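Local coordinates for protein threonine synthase (Brucella melitensis bv. 1, PDB 4F4F) that probably catalyses the pyridoxal-phosphate-dependent conversion of O-phospho-L-homoserine and water to L-threonine and phosphate, the last step of threonine biosynthesis, at residues A[389-394]-A[412-417]; A[93-98]-A[105-110]; A[163-168]-A[188-193]; A[139-144]-A[220-225]. One frame throughout, in Å; residues are numbered along the deposited sequence.

Interaction 1 (A[389-394]-A[412-417]). With PLP (pyridoxal-5'-phosphate), chain C.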
loop_
_atom_site.group_PDB
_atom_site.type_symbol
_atom_site.label_atom_id
_atom_site.label_comp_id
_atom_site.label_asym_id
_atom_site.label_seq_id
_atom_site.Cartn_x
_atom_site.Cartn_y
_atom_site.Cartn_z
ATOM N N ASP A 389 6.719 15.873 1.181
ATOM C CA ASP A 389 7.220 15.016 2.240
ATOM C C ASP A 389 8.464 14.264 1.684
ATOM O O ASP A 389 8.740 14.279 0.464
ATOM C CB ASP A 389 6.110 14.064 2.757
ATOM C CG ASP A 389 6.331 12.625 2.350
ATOM O OD1 ASP A 389 6.739 11.827 3.206
ATOM O OD2 ASP A 389 6.111 12.301 1.168
ATOM N N PRO A 390 9.208 13.577 2.552
ATOM C CA PRO A 390 10.435 12.896 2.083
ATOM C C PRO A 390 10.214 11.706 1.135
ATOM O O PRO A 390 10.926 11.588 0.154
ATOM C CB PRO A 390 11.119 12.443 3.373
ATOM C CG PRO A 390 10.165 12.699 4.482
ATOM C CD PRO A 390 9.112 13.630 4.020
ATOM N N HIS A 391 9.213 10.871 1.400
ATOM C CA HIS A 391 8.922 9.751 0.520
ATOM C C HIS A 391 8.604 10.276 -0.884
ATOM O O HIS A 391 9.132 9.788 -1.892
ATOM C CB HIS A 391 7.745 8.911 1.039
ATOM C CG HIS A 391 7.883 8.425 2.463
ATOM N ND1 HIS A 391 7.584 9.195 3.537
ATOM C CD2 HIS A 391 8.270 7.191 2.967
ATOM C CE1 HIS A 391 7.766 8.483 4.656
ATOM N NE2 HIS A 391 8.202 7.258 4.306
ATOM N N SER A 392 7.741 11.279 -0.955
ATOM C CA SER A 392 7.347 11.859 -2.233
ATOM C C SER A 392 8.501 12.557 -2.938
ATOM O O SER A 392 8.637 12.470 -4.156
ATOM C CB SER A 392 6.213 12.851 -2.023
ATOM O OG SER A 392 5.139 12.251 -1.304
ATOM N N ALA A 393 9.366 13.198 -2.163
ATOM C CA ALA A 393 10.541 13.828 -2.731
ATOM C C ALA A 393 11.490 12.802 -3.342
ATOM O O ALA A 393 12.133 13.086 -4.349
ATOM C CB ALA A 393 11.248 14.689 -1.690
ATOM N N ILE A 394 11.611 11.623 -2.720
ATOM C CA ILE A 394 12.342 10.514 -3.333
ATOM C C ILE A 394 11.813 10.235 -4.720
ATOM O O ILE A 394 12.576 10.168 -5.678
ATOM C CB ILE A 394 12.361 9.249 -2.436
ATOM C CG1 ILE A 394 13.225 9.568 -1.200
ATOM C CG2 ILE A 394 12.933 8.036 -3.196
ATOM C CD1 ILE A 394 13.303 8.503 -0.103
ATOM N N LEU A 412 4.071 9.758 -7.826
ATOM C CA LEU A 412 3.152 9.496 -6.717
ATOM C C LEU A 412 3.665 10.150 -5.438
ATOM O O LEU A 412 4.788 9.850 -4.961
ATOM C CB LEU A 412 2.966 7.989 -6.503
ATOM C CG LEU A 412 1.957 7.212 -7.345
ATOM C CD1 LEU A 412 2.034 7.567 -8.819
ATOM C CD2 LEU A 412 1.959 5.693 -7.062
ATOM N N ALA A 413 2.855 11.059 -4.905
ATOM C CA ALA A 413 3.085 11.640 -3.600
ATOM C C ALA A 413 2.317 10.828 -2.544
ATOM O O ALA A 413 1.111 10.905 -2.435
ATOM C CB ALA A 413 2.706 13.126 -3.579
ATOM N N THR A 414 3.058 10.064 -1.741
ATOM C CA THR A 414 2.485 9.028 -0.918
ATOM C C THR A 414 2.138 9.456 0.508
ATOM O O THR A 414 1.514 8.696 1.211
ATOM C CB THR A 414 3.445 7.814 -0.861
ATOM O OG1 THR A 414 4.749 8.260 -0.498
ATOM C CG2 THR A 414 3.576 7.127 -2.242
ATOM N N ALA A 415 2.539 10.644 0.927
ATOM C CA ALA A 415 2.164 11.198 2.248
ATOM C C ALA A 415 2.177 12.696 2.202
ATOM O O ALA A 415 2.947 13.272 1.448
ATOM C CB ALA A 415 3.112 10.744 3.342
ATOM N N HIS A 416 1.368 13.306 3.072
ATOM C CA HIS A 416 1.331 14.746 3.246
ATOM C C HIS A 416 2.573 15.145 4.000
ATOM O O HIS A 416 2.981 14.417 4.918
ATOM C CB HIS A 416 0.086 15.110 4.058
ATOM C CG HIS A 416 -0.226 16.589 4.115
ATOM N ND1 HIS A 416 0.392 17.434 4.962
ATOM C CD2 HIS A 416 -1.191 17.343 3.435
ATOM C CE1 HIS A 416 -0.125 18.670 4.808
ATOM N NE2 HIS A 416 -1.088 18.614 3.867
ATOM N N PRO A 417 3.182 16.303 3.658
ATOM C CA PRO A 417 4.336 16.745 4.445
ATOM C C PRO A 417 4.142 16.823 5.972
ATOM O O PRO A 417 5.101 16.592 6.705
ATOM C CB PRO A 417 4.683 18.133 3.870
ATOM C CG PRO A 417 3.604 18.485 2.918
ATOM C CD PRO A 417 2.898 17.222 2.534
HETATM N N1 PLP C . 5.493 5.980 0.843
HETATM C C2 PLP C . 4.686 6.053 1.969
HETATM C C2A PLP C . 4.295 7.350 2.644
HETATM C C3 PLP C . 4.138 4.794 2.553
HETATM O O3 PLP C . 3.326 4.864 3.668
HETATM C C4 PLP C . 4.531 3.503 1.881
HETATM C C4A PLP C . 4.047 2.170 2.354
HETATM C C5 PLP C . 5.393 3.543 0.673
HETATM C C6 PLP C . 5.818 4.813 0.216
HETATM C C5A PLP C . 5.749 2.224 -0.044
HETATM O O4P PLP C . 4.580 1.509 -0.625
HETATM P P PLP C . 4.591 -0.012 -1.251
HETATM O O1P PLP C . 5.746 -0.030 -2.241
HETATM O O2P PLP C . 4.810 -0.895 -0.039
HETATM O O3P PLP C . 3.248 -0.269 -1.900
HETATM O O HOH W 1 4.221 15.128 -0.250
#
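Ser392 OG joins the start of helix 390-402 to the turn after strand 409-413. It donates to Asp389 OD2 at 2.7 Å, meeting that oxygen nearly end-on. It also takes a weak, bent bond from Thr414 N. The same hydroxyl lies against Ala413, 3.4 Å from its CB. Asp389 is the N-cap of the helix. Its OD2 also accepts from Ser392 N, which comes from above the carboxylate plane. Its OD1 accepts from His391 ND1 at 2.8 Å through the syn lone pair, and the bond lies in the imidazole plane. This fixes the rotation of the ring, whose NE2 bonds to Ser312 N. Across the contact, Asp389 CB packs on Pro417 CA at 3.6 Å. A water links the two segments, accepting from Asp389 N and donating to Ala415 O.

The cofactor completes the contact. Thr414 OG1 sits between its backbone N and carbonyl carbon (chi1 51°). There it donates to PLP N1 at 2.7 Å. The PLP methyl C2A lies over one face of the His391 ring, offset toward its rim. Ala415 CB touches the same methyl at 3.7 Å. Asn261, Gly260, Asp264 and Phe262 hold PLP through their backbone N atoms. A hydroxyl bound to the pyridine nitrogen is characteristic of the cofactor site of fold-type II PLP enzymes, the group to which threonine synthase belongs.

Interaction 2 (A[93-98]-A[105-110])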
loop_
_atom_site.group_PDB
_atom_site.type_symbol
_atom_site.label_atom_id
_atom_site.label_comp_id
_atom_site.label_asym_id
_atom_site.label_seq_id
_atom_site.Cartn_x
_atom_site.Cartn_y
_atom_site.Cartn_z
ATOM N N VAL A 93 -10.530 13.028 -5.465
ATOM C CA VAL A 93 -10.006 11.906 -4.641
ATOM C C VAL A 93 -8.474 11.910 -4.651
ATOM O O VAL A 93 -7.884 12.096 -3.596
ATOM C CB VAL A 93 -10.603 10.513 -4.999
ATOM C CG1 VAL A 93 -10.090 9.419 -4.045
ATOM C CG2 VAL A 93 -12.139 10.593 -4.972
ATOM N N CYS A 94 -7.859 11.705 -5.824
ATOM C CA CYS A 94 -6.418 11.733 -6.013
ATOM C C CYS A 94 -6.057 12.760 -7.110
ATOM O O CYS A 94 -6.008 12.423 -8.291
ATOM C CB CYS A 94 -5.940 10.343 -6.432
ATOM S SG CYS A 94 -6.264 9.029 -5.219
ATOM N N PRO A 95 -5.819 14.020 -6.734
ATOM C CA PRO A 95 -5.645 15.066 -7.768
ATOM C C PRO A 95 -4.195 15.213 -8.225
ATOM O O PRO A 95 -3.283 14.884 -7.469
ATOM C CB PRO A 95 -6.045 16.316 -7.052
ATOM C CG PRO A 95 -5.654 16.054 -5.623
ATOM C CD PRO A 95 -5.930 14.594 -5.390
ATOM N N LEU A 96 -4.006 15.673 -9.460
ATOM C CA LEU A 96 -2.674 16.065 -9.956
ATOM C C LEU A 96 -2.363 17.529 -9.615
ATOM O O LEU A 96 -3.243 18.384 -9.648
ATOM C CB LEU A 96 -2.584 15.851 -11.470
ATOM C CG LEU A 96 -2.652 14.418 -11.985
ATOM C CD1 LEU A 96 -2.908 14.408 -13.516
ATOM C CD2 LEU A 96 -1.403 13.618 -11.638
ATOM N N VAL A 97 -1.086 17.810 -9.318
ATOM C CA VAL A 97 -0.564 19.163 -9.219
ATOM C C VAL A 97 0.646 19.198 -10.146
ATOM O O VAL A 97 1.538 18.375 -10.006
ATOM C CB VAL A 97 -0.172 19.509 -7.762
ATOM C CG1 VAL A 97 0.546 20.880 -7.712
ATOM C CG2 VAL A 97 -1.415 19.506 -6.883
ATOM N N GLN A 98 0.637 20.076 -11.143
ATOM C CA GLN A 98 1.758 20.163 -12.088
ATOM C C GLN A 98 2.965 20.778 -11.418
ATOM O O GLN A 98 2.825 21.814 -10.773
ATOM C CB GLN A 98 1.376 21.014 -13.278
ATOM C CG GLN A 98 2.406 20.979 -14.391
ATOM C CD GLN A 98 1.875 21.582 -15.673
ATOM O OE1 GLN A 98 0.768 22.171 -15.691
ATOM N NE2 GLN A 98 2.641 21.446 -16.753
ATOM N N VAL A 105 2.559 15.772 -9.935
ATOM C CA VAL A 105 2.560 14.985 -8.720
ATOM C C VAL A 105 1.118 14.508 -8.488
ATOM O O VAL A 105 0.190 15.317 -8.597
ATOM C CB VAL A 105 3.062 15.832 -7.541
ATOM C CG1 VAL A 105 2.742 15.173 -6.240
ATOM C CG2 VAL A 105 4.582 16.048 -7.665
ATOM N N LEU A 106 0.944 13.199 -8.275
ATOM C CA LEU A 106 -0.360 12.618 -7.965
ATOM C C LEU A 106 -0.453 12.536 -6.442
ATOM O O LEU A 106 0.280 11.779 -5.806
ATOM C CB LEU A 106 -0.517 11.206 -8.535
ATOM C CG LEU A 106 -1.902 10.555 -8.380
ATOM C CD1 LEU A 106 -2.983 11.452 -8.980
ATOM C CD2 LEU A 106 -1.885 9.222 -9.111
ATOM N N GLU A 107 -1.338 13.339 -5.866
ATOM C CA GLU A 107 -1.429 13.451 -4.409
ATOM C C GLU A 107 -2.322 12.354 -3.865
ATOM O O GLU A 107 -3.561 12.411 -3.997
ATOM C CB GLU A 107 -1.979 14.819 -4.030
ATOM C CG GLU A 107 -1.051 15.948 -4.449
ATOM C CD GLU A 107 -1.508 17.316 -3.983
ATOM O OE1 GLU A 107 -2.738 17.543 -3.803
ATOM O OE2 GLU A 107 -0.615 18.167 -3.788
ATOM N N LEU A 108 -1.711 11.379 -3.222
ATOM C CA LEU A 108 -2.468 10.269 -2.621
ATOM C C LEU A 108 -2.772 10.451 -1.134
ATOM O O LEU A 108 -3.031 9.464 -0.411
ATOM C CB LEU A 108 -1.701 8.974 -2.874
ATOM C CG LEU A 108 -1.384 8.677 -4.338
ATOM C CD1 LEU A 108 -0.574 7.360 -4.429
ATOM C CD2 LEU A 108 -2.672 8.656 -5.168
ATOM N N PHE A 109 -2.714 11.707 -0.669
ATOM C CA PHE A 109 -2.746 11.999 0.759
ATOM C C PHE A 109 -3.935 12.842 1.225
ATOM O O PHE A 109 -3.892 13.446 2.286
ATOM C CB PHE A 109 -1.409 12.648 1.187
ATOM C CG PHE A 109 -1.030 13.894 0.405
ATOM C CD1 PHE A 109 -1.754 15.074 0.528
ATOM C CD2 PHE A 109 0.101 13.900 -0.419
ATOM C CE1 PHE A 109 -1.378 16.251 -0.179
ATOM C CE2 PHE A 109 0.464 15.044 -1.120
ATOM C CZ PHE A 109 -0.272 16.229 -0.991
ATOM N N HIS A 110 -5.025 12.857 0.454
ATOM C CA HIS A 110 -6.245 13.544 0.880
ATOM C C HIS A 110 -7.215 12.713 1.689
ATOM O O HIS A 110 -8.306 13.179 2.053
ATOM C CB HIS A 110 -6.914 14.180 -0.320
ATOM C CG HIS A 110 -6.072 15.268 -0.941
ATOM N ND1 HIS A 110 -6.079 16.527 -0.487
ATOM C CD2 HIS A 110 -5.147 15.219 -1.974
ATOM C CE1 HIS A 110 -5.210 17.252 -1.196
ATOM N NE2 HIS A 110 -4.651 16.450 -2.121
HETATM O O HOH W 2 -5.493 11.695 -2.220
#
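Pro95 O and Glu107 N form the first of three backbone hydrogen bonds that tie this hairpin together, a straight bond of 3.0 Å. Val97 and Val105 are a hydrogen-bonded antiparallel pair. Val97 N donates to Val105 O, and Val105 N returns to Val97 O at 2.8 Å. Leu96 and Leu106 form the non-hydrogen-bonded pair between, where Leu96 CA lies against Val105 O in a CA-H...O contact. Beyond the strands the chains part, and a water fills in. It donates to Val93 O and Glu107 O and accepts from His110 N.

Apolar contacts cover the face with Leu96 and Leu106. Leu96 CD2 meets Leu106 CD1 at 3.8 Å. Leu106 CG is anti to its backbone N (chi1 -174°), which carries CD1 to within 3.3 Å of Cys94 O. Cys94 SG touches Leu108 CD2 at 3.6 Å. Tyr238 of helix 236-245 touches both Leu106 and Leu108.

Polar side chains gather on the face of Val97 and Val105. His110 NE2 donates to Glu107 OE1 at 2.8 Å, in the ring plane but from above the carboxylate. Glu107 OE2 bonds to Tyr386 OH. Pro95 CD rests on His110 CD2, and Val97 CG2 approaches Glu107 OE2 at 3.5 Å. The carboxylate is thus gripped at both oxygens under an apolar lid of Pro95 and Val97. This pairing would probably favour a negative Glu107 and could raise the pKa of His110.

Interaction 3 (A[163-168]-A[188-193])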
loop_
_atom_site.group_PDB
_atom_site.type_symbol
_atom_site.label_atom_id
_atom_site.label_comp_id
_atom_site.label_asym_id
_atom_site.label_seq_id
_atom_site.Cartn_x
_atom_site.Cartn_y
_atom_site.Cartn_z
ATOM N N THR A 163 -16.131 -6.529 12.097
ATOM C CA THR A 163 -14.727 -6.596 12.517
ATOM C C THR A 163 -14.493 -5.792 13.793
ATOM O O THR A 163 -15.273 -4.883 14.123
ATOM C CB THR A 163 -13.759 -6.096 11.423
ATOM O OG1 THR A 163 -14.095 -4.751 11.053
ATOM C CG2 THR A 163 -13.805 -7.015 10.208
ATOM N N ASP A 164 -13.488 -6.239 14.553
ATOM C CA ASP A 164 -12.900 -5.500 15.679
ATOM C C ASP A 164 -11.403 -5.485 15.337
ATOM O O ASP A 164 -10.845 -6.500 14.858
ATOM C CB ASP A 164 -13.154 -6.208 17.013
ATOM C CG ASP A 164 -14.642 -6.277 17.354
ATOM O OD1 ASP A 164 -15.221 -5.230 17.666
ATOM O OD2 ASP A 164 -15.252 -7.368 17.264
ATOM N N ILE A 165 -10.774 -4.346 15.547
ATOM C CA ILE A 165 -9.386 -4.185 15.193
ATOM C C ILE A 165 -8.527 -3.854 16.407
ATOM O O ILE A 165 -8.911 -3.026 17.257
ATOM C CB ILE A 165 -9.229 -3.153 14.050
ATOM C CG1 ILE A 165 -7.755 -3.044 13.603
ATOM C CG2 ILE A 165 -9.798 -1.826 14.499
ATOM C CD1 ILE A 165 -7.476 -2.469 12.223
ATOM N N PHE A 166 -7.398 -4.558 16.502
ATOM C CA PHE A 166 -6.434 -4.392 17.564
ATOM C C PHE A 166 -5.073 -4.111 16.910
ATOM O O PHE A 166 -4.566 -4.921 16.129
ATOM C CB PHE A 166 -6.341 -5.668 18.438
ATOM C CG PHE A 166 -7.664 -6.097 19.015
ATOM C CD1 PHE A 166 -8.630 -6.665 18.200
ATOM C CD2 PHE A 166 -7.958 -5.895 20.351
ATOM C CE1 PHE A 166 -9.868 -7.027 18.730
ATOM C CE2 PHE A 166 -9.178 -6.258 20.877
ATOM C CZ PHE A 166 -10.137 -6.838 20.076
ATOM N N ILE A 167 -4.519 -2.943 17.211
ATOM C CA ILE A 167 -3.211 -2.552 16.717
ATOM C C ILE A 167 -2.282 -2.361 17.906
ATOM O O ILE A 167 -2.582 -1.581 18.851
ATOM C CB ILE A 167 -3.287 -1.255 15.928
ATOM C CG1 ILE A 167 -4.150 -1.418 14.651
ATOM C CG2 ILE A 167 -1.859 -0.764 15.630
ATOM C CD1 ILE A 167 -3.635 -2.409 13.609
ATOM N N LEU A 168 -1.169 -3.076 17.857
ATOM C CA LEU A 168 -0.143 -2.981 18.851
ATOM C C LEU A 168 0.949 -2.026 18.334
ATOM O O LEU A 168 1.425 -2.161 17.185
ATOM C CB LEU A 168 0.455 -4.381 19.096
ATOM C CG LEU A 168 -0.378 -5.494 19.748
ATOM C CD1 LEU A 168 -1.602 -5.898 18.939
ATOM C CD2 LEU A 168 0.476 -6.706 20.039
ATOM N N SER A 188 -15.926 2.329 18.682
ATOM C CA SER A 188 -16.025 1.314 19.745
ATOM C C SER A 188 -15.385 -0.042 19.378
ATOM O O SER A 188 -15.016 -0.813 20.260
ATOM C CB SER A 188 -17.495 1.113 20.131
ATOM O OG SER A 188 -18.233 0.692 18.989
ATOM N N ASN A 189 -15.184 -0.313 18.090
ATOM C CA ASN A 189 -14.572 -1.567 17.654
ATOM C C ASN A 189 -13.083 -1.474 17.388
ATOM O O ASN A 189 -12.524 -2.377 16.759
ATOM C CB ASN A 189 -15.279 -2.120 16.400
ATOM C CG ASN A 189 -14.965 -1.323 15.149
ATOM O OD1 ASN A 189 -14.915 -0.088 15.206
ATOM N ND2 ASN A 189 -14.727 -2.025 14.006
ATOM N N VAL A 190 -12.474 -0.384 17.847
ATOM C CA VAL A 190 -11.071 -0.103 17.693
ATOM C C VAL A 190 -10.400 -0.201 19.065
ATOM O O VAL A 190 -10.912 0.342 20.050
ATOM C CB VAL A 190 -10.821 1.297 17.114
ATOM C CG1 VAL A 190 -9.328 1.667 17.268
ATOM C CG2 VAL A 190 -11.262 1.350 15.654
ATOM N N HIS A 191 -9.278 -0.907 19.097
ATOM C CA HIS A 191 -8.480 -1.120 20.310
ATOM C C HIS A 191 -7.026 -0.857 20.058
ATOM O O HIS A 191 -6.360 -1.610 19.378
ATOM C CB HIS A 191 -8.717 -2.531 20.832
ATOM C CG HIS A 191 -10.186 -2.838 21.038
ATOM N ND1 HIS A 191 -10.807 -2.656 22.210
ATOM C CD2 HIS A 191 -11.148 -3.295 20.147
ATOM C CE1 HIS A 191 -12.109 -2.979 22.083
ATOM N NE2 HIS A 191 -12.317 -3.368 20.815
ATOM N N ALA A 192 -6.535 0.240 20.608
ATOM C CA ALA A 192 -5.139 0.632 20.418
ATOM C C ALA A 192 -4.403 0.137 21.647
ATOM O O ALA A 192 -4.730 0.534 22.753
ATOM C CB ALA A 192 -5.029 2.162 20.283
ATOM N N LEU A 193 -3.405 -0.714 21.427
ATOM C CA LEU A 193 -2.684 -1.380 22.475
ATOM C C LEU A 193 -1.256 -0.870 22.463
ATOM O O LEU A 193 -0.523 -1.150 21.535
ATOM C CB LEU A 193 -2.709 -2.918 22.242
ATOM C CG LEU A 193 -4.083 -3.596 22.234
ATOM C CD1 LEU A 193 -4.001 -5.114 22.135
ATOM C CD2 LEU A 193 -4.897 -3.169 23.459
HETATM O O HOH W 3 -14.802 -4.514 20.181
#
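Phe166 and His191 adopt nearly the same first torsion, chi1 -56° and -54°. Each CG lies beside its backbone N and anti to the carbonyl carbon. The two side chains therefore run side by side from neighbouring strands of a parallel sheet. The strands belong to a beta-alpha-beta unit, in which helix 176-183 makes the crossover between 163-170 and 190-196. The rings form an offset stack with centroids 4.5 Å apart and planes at 9°. His191 CD2 lies over the Phe166 ring, toward its rim. Helix 455-465 closes over this face, where Tyr461 OH bonds to His191 ND1. Farther along, Leu168 CD1 meets Leu193 CD1 on the same side.

The other face carries Ile165 beside Val190, with their CG2 methyls 3.7 Å apart. The backbones bond in regular parallel alternation. Ile165 N donates to Asn189 O, and His191 N donates to Ile165 O at 2.8 Å. Ile167 N then bonds to His191 O, and Leu193 N to Ile167 O.

Asn189 extends this ladder with its side chain. Its CG is folded back between backbone N and carbonyl carbon, and ND2 donates to Thr163 O at 2.9 Å. That oxygen is met from above the carbonyl plane. The amide is also held by Gly159 N, at OD1, and by Phe157 O, at ND2. Asp164 OD1 forms a salt bridge with Arg467 NE. The same OD1 accepts from a water at 2.6 Å, and this water lies 2.8 Å from His191 NE2, in the plane of the imidazole.

Interaction 4 (A[139-144]-A[220-225])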
loop_
_atom_site.group_PDB
_atom_site.type_symbol
_atom_site.label_atom_id
_atom_site.label_comp_id
_atom_site.label_asym_id
_atom_site.label_seq_id
_atom_site.Cartn_x
_atom_site.Cartn_y
_atom_site.Cartn_z
ATOM N N ALA A 139 -14.666 -11.081 12.032
ATOM C CA ALA A 139 -13.199 -11.223 12.093
ATOM C C ALA A 139 -12.604 -10.328 13.173
ATOM O O ALA A 139 -13.144 -9.267 13.477
ATOM C CB ALA A 139 -12.559 -10.913 10.752
ATOM N N THR A 140 -11.455 -10.749 13.702
ATOM C CA THR A 140 -10.673 -9.973 14.644
ATOM C C THR A 140 -9.393 -9.602 13.875
ATOM O O THR A 140 -8.572 -10.463 13.575
ATOM C CB THR A 140 -10.359 -10.804 15.907
ATOM O OG1 THR A 140 -11.588 -11.232 16.526
ATOM C CG2 THR A 140 -9.522 -9.992 16.899
ATOM N N ILE A 141 -9.282 -8.334 13.493
ATOM C CA ILE A 141 -8.103 -7.824 12.755
ATOM C C ILE A 141 -7.010 -7.511 13.750
ATOM O O ILE A 141 -7.248 -6.788 14.719
ATOM C CB ILE A 141 -8.418 -6.539 11.958
ATOM C CG1 ILE A 141 -9.699 -6.727 11.088
ATOM C CG2 ILE A 141 -7.187 -6.108 11.133
ATOM C CD1 ILE A 141 -9.539 -7.671 9.928
ATOM N N VAL A 142 -5.818 -8.054 13.534
ATOM C CA VAL A 142 -4.720 -7.820 14.478
ATOM C C VAL A 142 -3.462 -7.414 13.705
ATOM O O VAL A 142 -3.133 -8.034 12.715
ATOM C CB VAL A 142 -4.468 -9.060 15.385
ATOM C CG1 VAL A 142 -3.371 -8.745 16.388
ATOM C CG2 VAL A 142 -5.737 -9.458 16.164
ATOM N N GLY A 143 -2.814 -6.324 14.102
ATOM C CA GLY A 143 -1.543 -5.940 13.514
ATOM C C GLY A 143 -0.647 -5.152 14.437
ATOM O O GLY A 143 -1.071 -4.710 15.510
ATOM N N ALA A 144 0.613 -5.013 14.028
ATOM C CA ALA A 144 1.606 -4.232 14.751
ATOM C C ALA A 144 2.047 -3.098 13.844
ATOM O O ALA A 144 2.069 -3.262 12.620
ATOM C CB ALA A 144 2.798 -5.103 15.111
ATOM N N SER A 220 -11.352 -15.801 15.031
ATOM C CA SER A 220 -11.375 -15.508 13.588
ATOM C C SER A 220 -10.319 -14.439 13.208
ATOM O O SER A 220 -10.604 -13.441 12.522
ATOM C CB SER A 220 -12.776 -15.092 13.146
ATOM O OG SER A 220 -13.729 -16.115 13.406
ATOM N N LEU A 221 -9.087 -14.656 13.676
ATOM C CA LEU A 221 -8.015 -13.673 13.504
ATOM C C LEU A 221 -7.694 -13.430 12.030
ATOM O O LEU A 221 -7.633 -14.362 11.256
ATOM C CB LEU A 221 -6.745 -14.129 14.209
ATOM C CG LEU A 221 -6.117 -13.135 15.165
ATOM C CD1 LEU A 221 -7.022 -12.977 16.390
ATOM C CD2 LEU A 221 -4.727 -13.620 15.530
ATOM N N SER A 222 -7.479 -12.169 11.670
ATOM C CA SER A 222 -7.040 -11.787 10.329
ATOM C C SER A 222 -6.026 -10.631 10.428
ATOM O O SER A 222 -6.086 -9.821 11.365
ATOM C CB SER A 222 -8.234 -11.387 9.481
ATOM O OG SER A 222 -7.863 -11.253 8.127
ATOM N N GLY A 223 -5.076 -10.601 9.491
ATOM C CA GLY A 223 -3.902 -9.743 9.594
ATOM C C GLY A 223 -4.013 -8.409 8.872
ATOM O O GLY A 223 -4.939 -8.166 8.110
ATOM N N VAL A 224 -3.062 -7.530 9.156
ATOM C CA VAL A 224 -2.951 -6.254 8.486
ATOM C C VAL A 224 -1.666 -6.373 7.732
ATOM O O VAL A 224 -0.592 -6.357 8.325
ATOM C CB VAL A 224 -2.829 -5.080 9.482
ATOM C CG1 VAL A 224 -2.549 -3.777 8.748
ATOM C CG2 VAL A 224 -4.099 -4.956 10.295
ATOM N N ASN A 225 -1.743 -6.582 6.428
ATOM C CA ASN A 225 -0.509 -6.502 5.710
ATOM C C ASN A 225 -0.567 -6.347 4.243
ATOM O O ASN A 225 -1.579 -6.595 3.560
ATOM C CB ASN A 225 0.361 -7.694 6.040
ATOM C CG ASN A 225 -0.333 -8.966 5.788
ATOM O OD1 ASN A 225 -0.903 -9.154 4.709
ATOM N ND2 ASN A 225 -0.310 -9.866 6.777
HETATM O O HOH W 4 -1.109 -8.495 11.070
HETATM O O HOH W 5 1.003 -4.432 9.513
#
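Strands 139-144 and 221-223 are parallel neighbours, with their short axes 43° apart and 4.6 Å at closest approach. Strand 221-223 is an edge strand of a five-stranded parallel sheet, and 139-144 lies next to it. Ser220 leaves helix 213-219 through a Schellman motif, with positive phi. Its O at once accepts from Thr140 N at 3.1 Å, the donor standing above the carbonyl plane. Ser222 N then bonds to Thr140 O, and Ser222 O accepts from Val142 N at 2.8 Å. Past Ser222 the strands diverge. A water bridges the gap, donating to Val142 O at 2.6 Å and accepting from Val224 N.

Leu221 has an unusual first torsion (chi1 -128°). Its CD1 bends back to the neighbouring strand and touches Thr140 CG2 at 3.9 Å and Val142 CG2 at 3.8 Å. Phe210 and Phe215 pack on Leu221 from the helices of this face. Thr140 OG1 bonds to Leu219 O and Ser466 OG. On the other face Ile141 CD1 rests on Ser222 CB. Ile141 and Val224 cross at about a right angle, and their CG2 methyls are tight at 3.4 Å.

How the interactions relate
The four contacts form two pairs, one in each sheet. Interactions 1 and 2 share the mixed sheet, with centres 11 Å apart. Ala413 joins them: its N lies 2.8 Å from Leu106 O, and its O lies 3.0 Å from Leu108 N. Interaction 1 touches PLP directly; Leu108 of interaction 2 is about 8 Å from PLP by its side chain. Interactions 3 and 4 share the parallel sheet, with centres 10 Å apart. Strand 139-144 lies between 221-223 and 163-170, and Asp164 O is 2.8 Å from Ile141 N. The nearest atoms of interactions 1 and 4 are about 15 Å apart. The side chain of Val224 of interaction 4 is about 11 Å from PLP.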